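Local coordinates for protein beta-2-microglobulin (Ctenopharyngodon idella, PDB 5H5Z) that pairs as the small immunoglobulin-type light chain with an MHC class I heavy chain in a peptide-presenting complex, at residues P34-E39 against F63-S68; I8-H13 against N22-Y27. The protein carries 1 engineered substitution. All blocks are in the same frame, centred on the assembly; numbering follows the deposited sequence.

From the N terminus, contact 2 comes first: strand 7-12 runs out, the chain turns through the eight residues after His13, and strand 22-31 returns beside it, closing a beta hairpin at the edge of one sheet. Contact 1 opens only after that, when strand 36-42 of the other sheet meets strand 63-71 across the interior, closing a longer loop that holds strands 45-46 and 51-57. The two loops thus follow in series. Contact 2 works within a sheet, contact 1 between the two sheets of the immunoglobulin sandwich. They join where strands 22-31 and 63-71 lie side by side, with Cys26 N probably hydrogen-bonded to Lys67 O.

Contact 1. Residues P34-E39 against F63-S68; sequences PDISIE and FHLTKS
Lys67 NZ gives a 2.8 Å hydrogen bond to Ile38 O, the ammonium tilted 22° from the carbonyl plane. A water accepts from the same NZ at 2.7 Å and donates to Glu39 OE1, backing a long salt bridge between that OE1 and NZ. A bend at chi2 (138°) turns the lysine chain, and its CB and CD pass along Ile38 CG2. Glu39 starts off pointing away, and its own bend at chi2 (-65°) brings the carboxylate back. Deeper in, Leu65 CD1 meets two isoleucines from the same side, tight against Ile36 CG2 at 3.4 Å and at ordinary contact, 3.8 Å, from Ile38 CD1. At the far end Pro34 lies over one face of the Phe63 ring, CB 3.6 Å from the centroid in a CH-pi contact. Without that ring, as with an alanine at Phe63, Pro34 would probably lose the aromatic face it rests on, and a gap is likely to open between the turn at Pro34 and strand 63-71. This is face-to-face packing in an immunoglobulin C1-set sandwich: strand 36-42 hydrogen-bonds to strand 79-85 in its own sheet, while strand 63-71 lies between strands 22-31 and 51-57 in the other.

Contact 2. Residues I8-H13 against N22-Y27; sequences IQVYSH and NTLICY
Tyr11 and Ile25 face each other as a hydrogen-bonded pair in the antiparallel hairpin of strands 7-12 and 22-31, at the edge of one sheet of the immunoglobulin sandwich. Tyr11 N reaches Ile25 O at 2.9 Å, and Ile25 N returns to Tyr11 O at 2.7 Å. Gln9 and Tyr27 form a second such pair, and His13 N continues the ladder to Thr23 O. Between these pairs, Cys26 CA and Val10 CA lean on Gln9 O and Ile25 O in CA-H...O contacts.

On the face with Tyr11 and Ile25, the tyrosine ring is laid across its partner. Its CG sits between the backbone N and the carbonyl carbon (chi1 51°), which swings the ring over strand 22-31, where Ile25 CB comes under one face, offset toward the rim. Ile25 CG2 touches Tyr11 CZ at 3.5 Å, and Tyr27 CB meets the ring near its edge. The phenol tip is held from outside, Tyr11 OH hydrogen-bonding to Pro228 O of the MHC class I antigen chain. Nearby, His13 ND1 is bonded to Glu230 of that chain, so this face belongs to the heavy-chain interface.

The other face looks into the sandwich. Ile8 CG2 lies 3.8 Å from Cys26 SG, and Val10 CG2 approaches the same sulfur, whose disulfide to Cys81 ties this sheet to the other. Val10 CG1 also meets Leu24 CD1, with Trp94 touching both residues. At the hairpin's turn end, Asn22 OD1 accepts from Tyr14 N and also from its neighbour Thr23 N, the latter bond 2.8 Å long and strongly bent at the oxygen (100°).

Contact 1. Residues P34-E39 against F63-S68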
loop_
_atom_site.group_PDB
_atom_site.type_symbol
_atom_site.label_atom_id
_atom_site.label_comp_id
_atom_site.label_asym_id
_atom_site.label_seq_id
_atom_site.Cartn_x
_atom_site.Cartn_y
_atom_site.Cartn_z
ATOM N N PRO B 34 7.177 7.716 10.217
ATOM C CA PRO B 34 5.920 6.949 10.243
ATOM C C PRO B 34 4.835 7.422 11.211
ATOM O O PRO B 34 3.653 7.176 10.950
ATOM C CB PRO B 34 6.374 5.535 10.613
ATOM C CG PRO B 34 7.656 5.723 11.351
ATOM C CD PRO B 34 8.312 6.920 10.725
ATOM N N ASP B 35 5.215 8.072 12.310
ATOM C CA ASP B 35 4.240 8.532 13.299
ATOM C C ASP B 35 3.269 9.524 12.678
ATOM O O ASP B 35 3.680 10.535 12.102
ATOM C CB ASP B 35 4.930 9.160 14.509
ATOM C CG ASP B 35 4.210 8.862 15.805
ATOM O OD1 ASP B 35 3.075 9.355 15.988
ATOM O OD2 ASP B 35 4.777 8.116 16.632
ATOM N N ILE B 36 1.980 9.221 12.793
ATOM C CA ILE B 36 0.938 10.008 12.132
ATOM C C ILE B 36 -0.417 9.806 12.818
ATOM O O ILE B 36 -0.657 8.775 13.456
ATOM C CB ILE B 36 0.859 9.658 10.621
ATOM C CG1 ILE B 36 0.143 10.761 9.827
ATOM C CG2 ILE B 36 0.225 8.284 10.398
ATOM C CD1 ILE B 36 0.538 10.810 8.365
ATOM N N SER B 37 -1.284 10.810 12.691
ATOM C CA SER B 37 -2.659 10.743 13.163
ATOM C C SER B 37 -3.590 10.901 11.968
ATOM O O SER B 37 -3.480 11.880 11.216
ATOM C CB SER B 37 -2.924 11.862 14.180
ATOM O OG SER B 37 -4.276 11.867 14.606
ATOM N N ILE B 38 -4.495 9.940 11.787
ATOM C CA ILE B 38 -5.515 10.027 10.741
ATOM C C ILE B 38 -6.891 9.826 11.370
ATOM O O ILE B 38 -7.105 8.863 12.110
ATOM C CB ILE B 38 -5.304 8.979 9.618
ATOM C CG1 ILE B 38 -3.881 9.050 9.045
ATOM C CG2 ILE B 38 -6.342 9.167 8.513
ATOM C CD1 ILE B 38 -3.463 7.813 8.275
ATOM N N GLU B 39 -7.815 10.744 11.086
ATOM C CA GLU B 39 -9.175 10.652 11.602
ATOM C C GLU B 39 -10.175 10.974 10.505
ATOM O O GLU B 39 -9.969 11.907 9.733
ATOM C CB GLU B 39 -9.380 11.600 12.791
ATOM C CG GLU B 39 -8.582 11.260 14.050
ATOM C CD GLU B 39 -8.963 9.933 14.697
ATOM O OE1 GLU B 39 -9.957 9.301 14.280
ATOM O OE2 GLU B 39 -8.258 9.517 15.640
ATOM N N PHE B 63 6.022 5.608 3.716
ATOM C CA PHE B 63 4.940 4.864 4.359
ATOM C C PHE B 63 3.575 5.171 3.744
ATOM O O PHE B 63 3.368 6.235 3.163
ATOM C CB PHE B 63 4.909 5.192 5.855
ATOM C CG PHE B 63 6.139 4.763 6.595
ATOM C CD1 PHE B 63 6.266 3.453 7.034
ATOM C CD2 PHE B 63 7.172 5.665 6.861
ATOM C CE1 PHE B 63 7.400 3.043 7.726
ATOM C CE2 PHE B 63 8.310 5.261 7.546
ATOM C CZ PHE B 63 8.423 3.946 7.981
ATOM N N HIS B 64 2.647 4.230 3.877
ATOM C CA HIS B 64 1.267 4.456 3.463
ATOM C C HIS B 64 0.308 3.803 4.450
ATOM O O HIS B 64 0.613 2.753 5.033
ATOM C CB HIS B 64 1.015 3.978 2.026
ATOM C CG HIS B 64 1.178 2.499 1.835
ATOM N ND1 HIS B 64 0.108 1.636 1.752
ATOM C CD2 HIS B 64 2.288 1.735 1.705
ATOM C CE1 HIS B 64 0.551 0.403 1.581
ATOM N NE2 HIS B 64 1.871 0.436 1.550
ATOM N N LEU B 65 -0.828 4.457 4.663
ATOM C CA LEU B 65 -1.890 3.933 5.510
ATOM C C LEU B 65 -3.238 4.209 4.879
ATOM O O LEU B 65 -3.409 5.194 4.161
ATOM C CB LEU B 65 -1.859 4.584 6.895
ATOM C CG LEU B 65 -0.687 4.284 7.826
ATOM C CD1 LEU B 65 -0.657 5.300 8.952
ATOM C CD2 LEU B 65 -0.759 2.863 8.387
ATOM N N THR B 66 -4.194 3.334 5.154
ATOM C CA THR B 66 -5.566 3.543 4.721
ATOM C C THR B 66 -6.485 3.552 5.938
ATOM O O THR B 66 -6.469 2.624 6.744
ATOM C CB THR B 66 -6.011 2.466 3.711
ATOM O OG1 THR B 66 -5.107 2.450 2.599
ATOM C CG2 THR B 66 -7.419 2.747 3.199
ATOM N N LYS B 67 -7.259 4.624 6.083
ATOM C CA LYS B 67 -8.328 4.659 7.070
ATOM C C LYS B 67 -9.658 4.621 6.342
ATOM O O LYS B 67 -9.827 5.291 5.326
ATOM C CB LYS B 67 -8.238 5.898 7.949
ATOM C CG LYS B 67 -9.084 5.789 9.204
ATOM C CD LYS B 67 -8.316 6.337 10.386
ATOM C CE LYS B 67 -8.840 5.808 11.702
ATOM N NZ LYS B 67 -8.048 6.376 12.827
ATOM N N SER B 68 -10.591 3.824 6.856
ATOM C CA SER B 68 -11.896 3.667 6.221
ATOM C C SER B 68 -12.981 3.419 7.259
ATOM O O SER B 68 -12.695 2.980 8.373
ATOM C CB SER B 68 -11.867 2.526 5.192
ATOM O OG SER B 68 -11.556 1.277 5.799
HETATM O O HOH W 1 -10.025 6.460 14.678
#

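Contact 2. Residues I8-H13 against N22-Y27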
loop_
_atom_site.group_PDB
_atom_site.type_symbol
_atom_site.label_atom_id
_atom_site.label_comp_id
_atom_site.label_asym_id
_atom_site.label_seq_id
_atom_site.Cartn_x
_atom_site.Cartn_y
_atom_site.Cartn_z
ATOM N N ILE B 8 -2.600 12.939 0.577
ATOM C CA ILE B 8 -3.865 12.609 1.232
ATOM C C ILE B 8 -4.980 12.586 0.204
ATOM O O ILE B 8 -5.271 13.603 -0.437
ATOM C CB ILE B 8 -4.229 13.635 2.330
ATOM C CG1 ILE B 8 -3.067 13.807 3.316
ATOM C CG2 ILE B 8 -5.506 13.211 3.050
ATOM C CD1 ILE B 8 -3.180 15.029 4.201
ATOM N N GLN B 9 -5.601 11.426 0.050
ATOM C CA GLN B 9 -6.652 11.247 -0.939
ATOM C C GLN B 9 -7.882 10.662 -0.274
ATOM O O GLN B 9 -7.811 9.618 0.393
ATOM C CB GLN B 9 -6.167 10.375 -2.099
ATOM C CG GLN B 9 -5.048 11.020 -2.906
ATOM C CD GLN B 9 -4.469 10.103 -3.963
ATOM O OE1 GLN B 9 -4.777 10.231 -5.149
ATOM N NE2 GLN B 9 -3.628 9.177 -3.541
ATOM N N VAL B 10 -9.005 11.352 -0.463
ATOM C CA VAL B 10 -10.267 11.017 0.193
ATOM C C VAL B 10 -11.303 10.698 -0.875
ATOM O O VAL B 10 -11.547 11.506 -1.778
ATOM C CB VAL B 10 -10.762 12.172 1.101
ATOM C CG1 VAL B 10 -11.932 11.720 1.969
ATOM C CG2 VAL B 10 -9.632 12.680 1.976
ATOM N N TYR B 11 -11.888 9.509 -0.775
ATOM C CA TYR B 11 -12.802 8.997 -1.790
ATOM C C TYR B 11 -13.711 7.934 -1.191
ATOM O O TYR B 11 -13.520 7.501 -0.053
ATOM C CB TYR B 11 -12.021 8.428 -2.988
ATOM C CG TYR B 11 -10.927 7.440 -2.624
ATOM C CD1 TYR B 11 -9.677 7.880 -2.188
ATOM C CD2 TYR B 11 -11.139 6.061 -2.733
ATOM C CE1 TYR B 11 -8.674 6.980 -1.855
ATOM C CE2 TYR B 11 -10.141 5.149 -2.410
ATOM C CZ TYR B 11 -8.910 5.615 -1.969
ATOM O OH TYR B 11 -7.906 4.738 -1.641
ATOM N N SER B 12 -14.706 7.520 -1.960
ATOM C CA SER B 12 -15.600 6.449 -1.540
ATOM C C SER B 12 -15.369 5.203 -2.392
ATOM O O SER B 12 -14.926 5.302 -3.542
ATOM C CB SER B 12 -17.051 6.914 -1.631
ATOM O OG SER B 12 -17.277 7.537 -2.882
ATOM N N HIS B 13 -15.650 4.035 -1.814
ATOM C CA HIS B 13 -15.541 2.759 -2.526
ATOM C C HIS B 13 -16.391 2.774 -3.799
ATOM O O HIS B 13 -15.885 2.506 -4.889
ATOM C CB HIS B 13 -15.944 1.597 -1.604
ATOM C CG HIS B 13 -15.779 0.239 -2.216
ATOM N ND1 HIS B 13 -14.972 -0.734 -1.662
ATOM C CD2 HIS B 13 -16.321 -0.314 -3.328
ATOM C CE1 HIS B 13 -15.026 -1.826 -2.405
ATOM N NE2 HIS B 13 -15.839 -1.597 -3.421
ATOM N N ASN B 22 -22.100 2.885 1.746
ATOM C CA ASN B 22 -20.840 3.062 1.041
ATOM C C ASN B 22 -19.696 2.958 2.046
ATOM O O ASN B 22 -19.927 2.705 3.234
ATOM C CB ASN B 22 -20.836 4.442 0.364
ATOM C CG ASN B 22 -20.023 4.480 -0.922
ATOM O OD1 ASN B 22 -19.015 3.785 -1.068
ATOM N ND2 ASN B 22 -20.453 5.322 -1.860
ATOM N N THR B 23 -18.469 3.140 1.569
ATOM C CA THR B 23 -17.301 3.163 2.437
ATOM C C THR B 23 -16.486 4.417 2.140
ATOM O O THR B 23 -16.114 4.674 0.999
ATOM C CB THR B 23 -16.438 1.892 2.276
ATOM O OG1 THR B 23 -17.242 0.736 2.545
ATOM C CG2 THR B 23 -15.263 1.902 3.249
ATOM N N LEU B 24 -16.239 5.202 3.183
ATOM C CA LEU B 24 -15.407 6.383 3.086
ATOM C C LEU B 24 -13.959 5.983 3.320
ATOM O O LEU B 24 -13.641 5.351 4.327
ATOM C CB LEU B 24 -15.855 7.412 4.118
ATOM C CG LEU B 24 -15.083 8.730 4.198
ATOM C CD1 LEU B 24 -15.241 9.578 2.940
ATOM C CD2 LEU B 24 -15.532 9.488 5.440
ATOM N N ILE B 25 -13.087 6.366 2.393
ATOM C CA ILE B 25 -11.692 5.944 2.417
ATOM C C ILE B 25 -10.755 7.142 2.378
ATOM O O ILE B 25 -10.923 8.061 1.558
ATOM C CB ILE B 25 -11.371 5.001 1.230
ATOM C CG1 ILE B 25 -12.294 3.771 1.251
ATOM C CG2 ILE B 25 -9.897 4.611 1.236
ATOM C CD1 ILE B 25 -12.320 2.980 -0.041
ATOM N N CYS B 26 -9.769 7.133 3.274
ATOM C CA CYS B 26 -8.706 8.120 3.239
ATOM C C CYS B 26 -7.370 7.400 3.090
ATOM O O CYS B 26 -6.930 6.700 3.999
ATOM C CB CYS B 26 -8.749 8.993 4.494
ATOM S SG CYS B 26 -7.509 10.298 4.562
ATOM N N TYR B 27 -6.754 7.560 1.920
ATOM C CA TYR B 27 -5.462 6.958 1.611
ATOM C C TYR B 27 -4.359 7.978 1.834
ATOM O O TYR B 27 -4.309 9.020 1.164
ATOM C CB TYR B 27 -5.437 6.463 0.165
ATOM C CG TYR B 27 -4.165 5.745 -0.247
ATOM C CD1 TYR B 27 -3.642 4.696 0.521
ATOM C CD2 TYR B 27 -3.510 6.081 -1.427
ATOM C CE1 TYR B 27 -2.487 4.035 0.131
ATOM C CE2 TYR B 27 -2.362 5.423 -1.830
ATOM C CZ TYR B 27 -1.852 4.405 -1.047
ATOM O OH TYR B 27 -0.710 3.758 -1.452
#